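Local coordinates for alcohol dehydrogenase, zinc-containing (Streptococcus pneumoniae serotype 2, PDB 5YLN), which binds zinc and probably oxidises alcohols with NAD+ as a member of the zinc-containing alcohol dehydrogenase family, at residues A32-D45 and M123-L137. Sequence-based numbering, arbitrary orientation.
Sequences AIVRIVKTTICGTD and MQAEYLRVPHADNTL. With ZN (zinc ion), chain E.
Val34 and Leu128 face each other as an antiparallel hydrogen-bonded pair in the GroES-like domain, where strand 127-129 runs along strand 33-39 and the latter leads on toward the zinc ligand Cys42. Flanking pairs Ile33-Arg129 and Arg35-Tyr127 are non-hydrogen-bonded, and strand 66-72 also hydrogen-bonds to strand 33-39.

The two faces of the sheet are filled differently. On the face of Val34 and Leu128, CG2 of Val34 packs against Val130, 3.5 Å from its CG2, and also touches CD1 of Leu137. Ala32 and Val130 exchange two backbone hydrogen bonds, and there CB of Ala32 meets CB of Ala133, where the short helix 133-136 folds back against the strand. Farther along, Ile36 is the bump that fills the hollow of the inverse gamma turn 123-125, centred on Gln124. With CG1 beside its backbone N (chi1 -61°), Ile36 sets that atom against Met123 O and Ala125 O, while CD1 reaches CB of Leu128 at 4.0 Å.

On the other face, the Tyr127 ring lies obliquely alongside the aliphatic part of Arg35, CE2 being 3.7 Å from CB of Arg35. The guanidinium, almost perpendicular to the ring, forms a salt bridge with Glu71. CD1 of Ile33 rests on CA and CB of Arg129, whose guanidinium pairs with Glu111.

Past the end of strand 33-39, the extended side chain of Gln124 bridges to the zinc-binding loop. Its OE1 is hydrogen-bonded to Tyr333 OH, and NE2 donates to Thr40 O at 3.0 Å, with that oxygen close to the amide plane. A weak second bond from NE2 leads to Asp45 OD2, which also accepts a bond from Cys42 N, above the carboxylate plane. Cys42 and Asp45 thereby form a capping box, and Cys42 SG, 2.5 Å from the zinc ion, accepts a capping hydrogen bond from Thr44 N.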
ATOM      1  N   ALA A  32      32.250 -14.509   9.522  1.00 29.57           N
ATOM      2  CA  ALA A  32      33.506 -13.722   9.662  1.00 40.79           C
ATOM      3  C   ALA A  32      33.656 -12.737  10.885  1.00 41.19           C
ATOM      4  O   ALA A  32      32.677 -12.324  11.527  1.00 39.76           O
ATOM      5  CB  ALA A  32      33.742 -12.936   8.385  1.00 34.56           C
ATOM      6  N   ILE A  33      34.908 -12.362  11.175  1.00 38.10           N
ATOM      7  CA  ILE A  33      35.241 -11.290  12.113  1.00 33.83           C
ATOM      8  C   ILE A  33      35.822 -10.131  11.316  1.00 40.20           C
ATOM      9  O   ILE A  33      36.788 -10.307  10.558  1.00 41.09           O
ATOM     10  CB  ILE A  33      36.241 -11.735  13.196  1.00 34.94           C
ATOM     11  CG1 ILE A  33      35.697 -12.885  14.059  1.00 34.31           C
ATOM     12  CG2 ILE A  33      36.678 -10.533  14.060  1.00 32.52           C
ATOM     13  CD1 ILE A  33      34.293 -12.670  14.626  1.00 34.50           C
ATOM     14  N   VAL A  34      35.250  -8.946  11.501  1.00 38.45           N
ATOM     15  CA  VAL A  34      35.638  -7.744  10.775  1.00 30.33           C
ATOM     16  C   VAL A  34      36.199  -6.727  11.759  1.00 35.54           C
ATOM     17  O   VAL A  34      35.646  -6.529  12.847  1.00 36.91           O
ATOM     18  CB  VAL A  34      34.438  -7.166   9.988  1.00 36.38           C
ATOM     19  CG1 VAL A  34      34.819  -5.885   9.278  1.00 36.70           C
ATOM     20  CG2 VAL A  34      33.926  -8.192   8.981  1.00 30.97           C
ATOM     21  N   ARG A  35      37.308  -6.096  11.380  1.00 38.55           N
ATOM     22  CA  ARG A  35      37.847  -4.962  12.123  1.00 41.67           C
ATOM     23  C   ARG A  35      37.201  -3.683  11.605  1.00 44.01           C
ATOM     24  O   ARG A  35      37.366  -3.338  10.427  1.00 35.46           O
ATOM     25  CB  ARG A  35      39.366  -4.881  11.984  1.00 39.43           C
ATOM     26  CG  ARG A  35      39.925  -3.558  12.500  1.00 40.46           C
ATOM     27  CD  ARG A  35      41.442  -3.595  12.731  1.00 44.03           C
ATOM     28  NE  ARG A  35      42.195  -4.004  11.546  1.00 46.10           N
ATOM     29  CZ  ARG A  35      42.477  -3.201  10.522  1.00 47.51           C
ATOM     30  NH1 ARG A  35      42.045  -1.944  10.517  1.00 44.68           N
ATOM     31  NH2 ARG A  35      43.186  -3.657   9.491  1.00 40.25           N
ATOM     32  N   ILE A  36      36.463  -2.984  12.474  1.00 41.74           N
ATOM     33  CA  ILE A  36      35.781  -1.768  12.042  1.00 35.37           C
ATOM     34  C   ILE A  36      36.814  -0.689  11.742  1.00 31.33           C
ATOM     35  O   ILE A  36      37.715  -0.423  12.550  1.00 42.79           O
ATOM     36  CB  ILE A  36      34.771  -1.284  13.097  1.00 39.44           C
ATOM     37  CG1 ILE A  36      33.677  -2.320  13.364  1.00 31.38           C
ATOM     38  CG2 ILE A  36      34.140   0.022  12.661  1.00 32.64           C
ATOM     39  CD1 ILE A  36      32.863  -2.691  12.150  1.00 29.78           C
ATOM     40  N   VAL A  37      36.696  -0.077  10.567  1.00 35.30           N
ATOM     41  CA  VAL A  37      37.500   1.087  10.189  1.00 31.57           C
ATOM     42  C   VAL A  37      36.753   2.385  10.470  1.00 35.44           C
ATOM     43  O   VAL A  37      37.305   3.296  11.082  1.00 38.48           O
ATOM     44  CB  VAL A  37      37.920   0.990   8.703  1.00 38.62           C
ATOM     45  CG1 VAL A  37      38.530   2.297   8.219  1.00 38.05           C
ATOM     46  CG2 VAL A  37      38.897  -0.166   8.497  1.00 33.39           C
ATOM     47  N   LYS A  38      35.490   2.481  10.036  1.00 32.99           N
ATOM     48  CA  LYS A  38      34.684   3.678  10.223  1.00 32.11           C
ATOM     49  C   LYS A  38      33.229   3.291  10.435  1.00 31.97           C
ATOM     50  O   LYS A  38      32.749   2.306   9.880  1.00 32.12           O
ATOM     51  CB  LYS A  38      34.788   4.635   9.032  1.00 36.19           C
ATOM     52  CG  LYS A  38      36.011   5.524   9.055  1.00 35.66           C
ATOM     53  CD  LYS A  38      36.206   6.221   7.713  1.00 37.65           C
ATOM     54  CE  LYS A  38      37.574   6.906   7.687  1.00 40.43           C
ATOM     55  NZ  LYS A  38      37.726   7.814   6.535  1.00 37.07           N
ATOM     56  N   THR A  39      32.533   4.069  11.254  1.00 31.67           N
ATOM     57  CA  THR A  39      31.143   3.782  11.572  1.00 29.58           C
ATOM     58  C   THR A  39      30.410   5.113  11.706  1.00 33.34           C
ATOM     59  O   THR A  39      30.981   6.186  11.475  1.00 34.46           O
ATOM     60  CB  THR A  39      31.040   2.918  12.841  1.00 37.92           C
ATOM     61  OG1 THR A  39      29.709   2.425  12.986  1.00 37.53           O
ATOM     62  CG2 THR A  39      31.433   3.719  14.128  1.00 30.58           C
ATOM     63  N   THR A  40      29.128   5.038  12.062  1.00 30.03           N
ATOM     64  CA  THR A  40      28.297   6.218  12.289  1.00 31.75           C
ATOM     65  C   THR A  40      27.208   5.884  13.331  1.00 30.46           C
ATOM     66  O   THR A  40      27.159   4.783  13.886  1.00 31.21           O
ATOM     67  CB  THR A  40      27.725   6.707  10.943  1.00 34.52           C
ATOM     68  OG1 THR A  40      27.010   7.941  11.097  1.00 32.09           O
ATOM     69  CG2 THR A  40      26.792   5.690  10.351  1.00 28.46           C
ATOM     70  N   ILE A  41      26.335   6.854  13.597  1.00 30.34           N
ATOM     71  CA  ILE A  41      25.192   6.708  14.493  1.00 29.85           C
ATOM     72  C   ILE A  41      23.916   6.889  13.677  1.00 43.71           C
ATOM     73  O   ILE A  41      23.840   7.760  12.801  1.00 37.82           O
ATOM     74  CB  ILE A  41      25.216   7.740  15.644  1.00 37.52           C
ATOM     75  CG1 ILE A  41      26.606   7.865  16.280  1.00 36.67           C
ATOM     76  CG2 ILE A  41      24.200   7.380  16.711  1.00 36.19           C
ATOM     77  CD1 ILE A  41      26.746   9.104  17.123  1.00 31.68           C
ATOM     78  N   CYS A  42      22.912   6.084  13.985  1.00 36.24           N
ATOM     79  CA  CYS A  42      21.586   6.172  13.400  1.00 31.43           C
ATOM     80  C   CYS A  42      20.614   6.719  14.437  1.00 35.03           C
ATOM     81  O   CYS A  42      20.825   6.567  15.643  1.00 29.72           O
ATOM     82  CB  CYS A  42      21.128   4.793  12.925  1.00 32.09           C
ATOM     83  SG  CYS A  42      19.436   4.766  12.338  1.00 37.18           S
ATOM     84  N   GLY A  43      19.549   7.374  13.975  1.00 36.73           N
ATOM     85  CA  GLY A  43      18.527   7.819  14.907  1.00 34.02           C
ATOM     86  C   GLY A  43      18.011   6.698  15.798  1.00 37.61           C
ATOM     87  O   GLY A  43      17.734   6.918  16.981  1.00 36.91           O
ATOM     88  N   THR A  44      17.891   5.480  15.249  1.00 38.68           N
ATOM     89  CA  THR A  44      17.435   4.332  16.033  1.00 36.45           C
ATOM     90  C   THR A  44      18.340   4.075  17.238  1.00 38.24           C
ATOM     91  O   THR A  44      17.863   3.620  18.278  1.00 40.14           O
ATOM     92  CB  THR A  44      17.351   3.080  15.137  1.00 39.73           C
ATOM     93  OG1 THR A  44      16.367   3.259  14.105  1.00 41.49           O
ATOM     94  CG2 THR A  44      16.999   1.846  15.947  1.00 41.61           C
ATOM     95  N   ASP A  45      19.643   4.366  17.120  1.00 38.63           N
ATOM     96  CA  ASP A  45      20.541   4.196  18.260  1.00 38.98           C
ATOM     97  C   ASP A  45      20.148   5.127  19.400  1.00 40.41           C
ATOM     98  O   ASP A  45      20.173   4.735  20.576  1.00 35.81           O
ATOM     99  CB  ASP A  45      21.994   4.447  17.835  1.00 35.66           C
ATOM    100  CG  ASP A  45      22.489   3.464  16.758  1.00 42.05           C
ATOM    101  OD1 ASP A  45      22.035   2.294  16.731  1.00 39.92           O
ATOM    102  OD2 ASP A  45      23.338   3.867  15.933  1.00 37.11           O
ATOM    103  N   MET A 123      28.157  -2.356  15.627  1.00 38.00           N
ATOM    104  CA  MET A 123      29.366  -1.930  14.919  1.00 34.13           C
ATOM    105  C   MET A 123      30.126  -0.812  15.604  1.00 30.41           C
ATOM    106  O   MET A 123      31.221  -0.473  15.144  1.00 30.77           O
ATOM    107  CB  MET A 123      29.034  -1.540  13.473  1.00 32.20           C
ATOM    108  CG  MET A 123      28.134  -2.545  12.760  1.00 33.36           C
ATOM    109  SD  MET A 123      28.277  -2.364  10.973  1.00 40.71           S
ATOM    110  CE  MET A 123      26.943  -3.407  10.426  1.00 33.96           C
ATOM    111  N   GLN A 124      29.613  -0.270  16.714  1.00 30.77           N
ATOM    112  CA  GLN A 124      30.328   0.770  17.461  1.00 38.88           C
ATOM    113  C   GLN A 124      31.292   0.118  18.450  1.00 46.83           C
ATOM    114  O   GLN A 124      31.105   0.143  19.674  1.00 32.49           O
ATOM    115  CB  GLN A 124      29.348   1.702  18.161  1.00 36.13           C
ATOM    116  CG  GLN A 124      28.719   2.641  17.159  1.00 34.14           C
ATOM    117  CD  GLN A 124      27.422   3.251  17.620  1.00 35.12           C
ATOM    118  OE1 GLN A 124      27.115   3.229  18.793  1.00 31.62           O
ATOM    119  NE2 GLN A 124      26.650   3.800  16.687  1.00 34.69           N
ATOM    120  N   ALA A 125      32.332  -0.483  17.865  1.00 40.51           N
ATOM    121  CA  ALA A 125      33.352  -1.253  18.562  1.00 37.97           C
ATOM    122  C   ALA A 125      34.519  -1.446  17.608  1.00 38.04           C
ATOM    123  O   ALA A 125      34.441  -1.096  16.426  1.00 35.75           O
ATOM    124  CB  ALA A 125      32.814  -2.606  19.026  1.00 34.83           C
ATOM    125  N   GLU A 126      35.586  -2.069  18.124  1.00 33.05           N
ATOM    126  CA  GLU A 126      36.782  -2.285  17.313  1.00 33.12           C
ATOM    127  C   GLU A 126      36.598  -3.420  16.312  1.00 39.24           C
ATOM    128  O   GLU A 126      37.059  -3.323  15.167  1.00 32.32           O
ATOM    129  CB  GLU A 126      37.987  -2.596  18.194  1.00 33.94           C
ATOM    130  CG  GLU A 126      38.507  -1.440  19.021  1.00 34.72           C
ATOM    131  CD  GLU A 126      39.687  -1.864  19.910  1.00 35.39           C
ATOM    132  OE1 GLU A 126      40.730  -2.256  19.348  1.00 43.45           O
ATOM    133  OE2 GLU A 126      39.554  -1.836  21.157  1.00 38.49           O
ATOM    134  N   TYR A 127      35.986  -4.522  16.746  1.00 33.35           N
ATOM    135  CA  TYR A 127      35.789  -5.702  15.919  1.00 32.21           C
ATOM    136  C   TYR A 127      34.328  -6.107  15.982  1.00 31.75           C
ATOM    137  O   TYR A 127      33.623  -5.827  16.958  1.00 44.41           O
ATOM    138  CB  TYR A 127      36.684  -6.882  16.355  1.00 32.77           C
ATOM    139  CG  TYR A 127      38.173  -6.586  16.312  1.00 37.10           C
ATOM    140  CD1 TYR A 127      38.837  -6.038  17.418  1.00 37.88           C
ATOM    141  CD2 TYR A 127      38.916  -6.847  15.172  1.00 40.41           C
ATOM    142  CE1 TYR A 127      40.205  -5.768  17.367  1.00 40.77           C
ATOM    143  CE2 TYR A 127      40.288  -6.578  15.115  1.00 35.62           C
ATOM    144  CZ  TYR A 127      40.920  -6.040  16.202  1.00 43.13           C
ATOM    145  OH  TYR A 127      42.268  -5.785  16.094  1.00 50.58           O
ATOM    146  N   LEU A 128      33.889  -6.799  14.935  1.00 32.16           N
ATOM    147  CA  LEU A 128      32.496  -7.174  14.758  1.00 30.73           C
ATOM    148  C   LEU A 128      32.421  -8.616  14.276  1.00 42.51           C
ATOM    149  O   LEU A 128      33.075  -8.976  13.295  1.00 30.46           O
ATOM    150  CB  LEU A 128      31.823  -6.234  13.751  1.00 30.09           C
ATOM    151  CG  LEU A 128      30.440  -6.624  13.224  1.00 34.44           C
ATOM    152  CD1 LEU A 128      29.395  -6.437  14.322  1.00 32.63           C
ATOM    153  CD2 LEU A 128      30.102  -5.800  11.989  1.00 28.94           C
ATOM    154  N   ARG A 129      31.619  -9.437  14.945  1.00 38.97           N
ATOM    155  CA  ARG A 129      31.246 -10.720  14.376  1.00 38.20           C
ATOM    156  C   ARG A 129      30.141 -10.492  13.353  1.00 38.63           C
ATOM    157  O   ARG A 129      29.109  -9.883  13.665  1.00 31.17           O
ATOM    158  CB  ARG A 129      30.782 -11.704  15.449  1.00 32.37           C
ATOM    159  CG  ARG A 129      30.002 -12.855  14.831  1.00 38.49           C
ATOM    160  CD  ARG A 129      29.605 -13.925  15.816  1.00 40.35           C
ATOM    161  NE  ARG A 129      28.886 -14.976  15.096  1.00 38.95           N
ATOM    162  CZ  ARG A 129      27.566 -15.128  15.113  1.00 42.11           C
ATOM    163  NH1 ARG A 129      26.808 -14.308  15.842  1.00 30.42           N
ATOM    164  NH2 ARG A 129      27.000 -16.094  14.394  1.00 36.67           N
ATOM    165  N   VAL A 130      30.356 -10.965  12.132  1.00 29.41           N
ATOM    166  CA  VAL A 130      29.395 -10.792  11.050  1.00 32.77           C
ATOM    167  C   VAL A 130      28.820 -12.163  10.693  1.00 31.09           C
ATOM    168  O   VAL A 130      29.517 -12.980  10.079  1.00 37.92           O
ATOM    169  CB  VAL A 130      30.052 -10.143   9.832  1.00 36.21           C
ATOM    170  CG1 VAL A 130      29.040  -9.988   8.712  1.00 29.05           C
ATOM    171  CG2 VAL A 130      30.670  -8.833  10.232  1.00 33.65           C
ATOM    172  N   PRO A 131      27.561 -12.457  11.033  1.00 37.47           N
ATOM    173  CA  PRO A 131      26.944 -13.706  10.553  1.00 34.64           C
ATOM    174  C   PRO A 131      26.714 -13.649   9.049  1.00 34.07           C
ATOM    175  O   PRO A 131      26.544 -12.573   8.477  1.00 34.89           O
ATOM    176  CB  PRO A 131      25.608 -13.771  11.305  1.00 33.36           C
ATOM    177  CG  PRO A 131      25.636 -12.627  12.317  1.00 36.79           C
ATOM    178  CD  PRO A 131      26.602 -11.613  11.760  1.00 32.34           C
ATOM    179  N   HIS A 132      26.743 -14.826   8.412  1.00 37.58           N
ATOM    180  CA  HIS A 132      26.482 -14.975   6.974  1.00 32.82           C
ATOM    181  C   HIS A 132      27.297 -13.993   6.143  1.00 35.20           C
ATOM    182  O   HIS A 132      26.757 -13.215   5.351  1.00 34.07           O
ATOM    183  CB  HIS A 132      24.999 -14.813   6.677  1.00 30.82           C
ATOM    184  CG  HIS A 132      24.134 -15.762   7.438  1.00 35.26           C
ATOM    185  ND1 HIS A 132      24.280 -17.129   7.354  1.00 43.23           N
ATOM    186  CD2 HIS A 132      23.125 -15.541   8.317  1.00 40.00           C
ATOM    187  CE1 HIS A 132      23.397 -17.712   8.148  1.00 40.09           C
ATOM    188  NE2 HIS A 132      22.681 -16.770   8.738  1.00 38.58           N
ATOM    189  N   ALA A 133      28.619 -14.042   6.330  1.00 37.19           N
ATOM    190  CA  ALA A 133      29.500 -13.026   5.756  1.00 36.37           C
ATOM    191  C   ALA A 133      29.378 -12.960   4.241  1.00 42.71           C
ATOM    192  O   ALA A 133      29.439 -11.873   3.656  1.00 41.80           O
ATOM    193  CB  ALA A 133      30.948 -13.297   6.157  1.00 30.37           C
ATOM    194  N   ASP A 134      29.224 -14.114   3.579  1.00 45.66           N
ATOM    195  CA  ASP A 134      29.135 -14.112   2.121  1.00 36.99           C
ATOM    196  C   ASP A 134      27.942 -13.301   1.628  1.00 39.81           C
ATOM    197  O   ASP A 134      27.978 -12.759   0.515  1.00 39.03           O
ATOM    198  CB  ASP A 134      29.063 -15.546   1.595  1.00 41.99           C
ATOM    199  CG  ASP A 134      30.434 -16.149   1.354  1.00 44.98           C
ATOM    200  OD1 ASP A 134      31.354 -15.389   1.023  1.00 46.22           O
ATOM    201  OD2 ASP A 134      30.596 -17.381   1.492  1.00 50.73           O
ATOM    202  N   ASN A 135      26.879 -13.196   2.432  1.00 32.42           N
ATOM    203  CA  ASN A 135      25.691 -12.461   2.018  1.00 36.54           C
ATOM    204  C   ASN A 135      25.498 -11.143   2.756  1.00 38.34           C
ATOM    205  O   ASN A 135      24.545 -10.417   2.463  1.00 38.43           O
ATOM    206  CB  ASN A 135      24.443 -13.336   2.184  1.00 36.80           C
ATOM    207  CG  ASN A 135      24.554 -14.642   1.442  1.00 44.35           C
ATOM    208  OD1 ASN A 135      24.450 -14.680   0.220  1.00 61.40           O
ATOM    209  ND2 ASN A 135      24.766 -15.720   2.169  1.00 49.18           N
ATOM    210  N   THR A 136      26.378 -10.805   3.693  1.00 40.83           N
ATOM    211  CA  THR A 136      26.251  -9.577   4.464  1.00 39.44           C
ATOM    212  C   THR A 136      27.331  -8.559   4.138  1.00 37.19           C
ATOM    213  O   THR A 136      27.119  -7.361   4.354  1.00 36.34           O
ATOM    214  CB  THR A 136      26.261  -9.922   5.967  1.00 36.94           C
ATOM    215  OG1 THR A 136      25.211 -10.871   6.211  1.00 34.36           O
ATOM    216  CG2 THR A 136      26.050  -8.683   6.884  1.00 31.57           C
ATOM    217  N   LEU A 137      28.456  -8.993   3.576  1.00 36.81           N
ATOM    218  CA  LEU A 137      29.574  -8.121   3.234  1.00 34.74           C
ATOM    219  C   LEU A 137      29.580  -7.815   1.738  1.00 35.15           C
ATOM    220  O   LEU A 137      29.135  -8.622   0.924  1.00 30.31           O
ATOM    221  CB  LEU A 137      30.901  -8.776   3.626  1.00 29.76           C
ATOM    222  CG  LEU A 137      31.092  -9.150   5.093  1.00 39.74           C
ATOM    223  CD1 LEU A 137      32.478  -9.767   5.309  1.00 38.13           C
ATOM    224  CD2 LEU A 137      30.928  -7.910   5.952  1.00 35.24           C
TER
HETATM  225 ZN    ZN E 401      19.624   2.525  11.183  1.00 47.25          ZN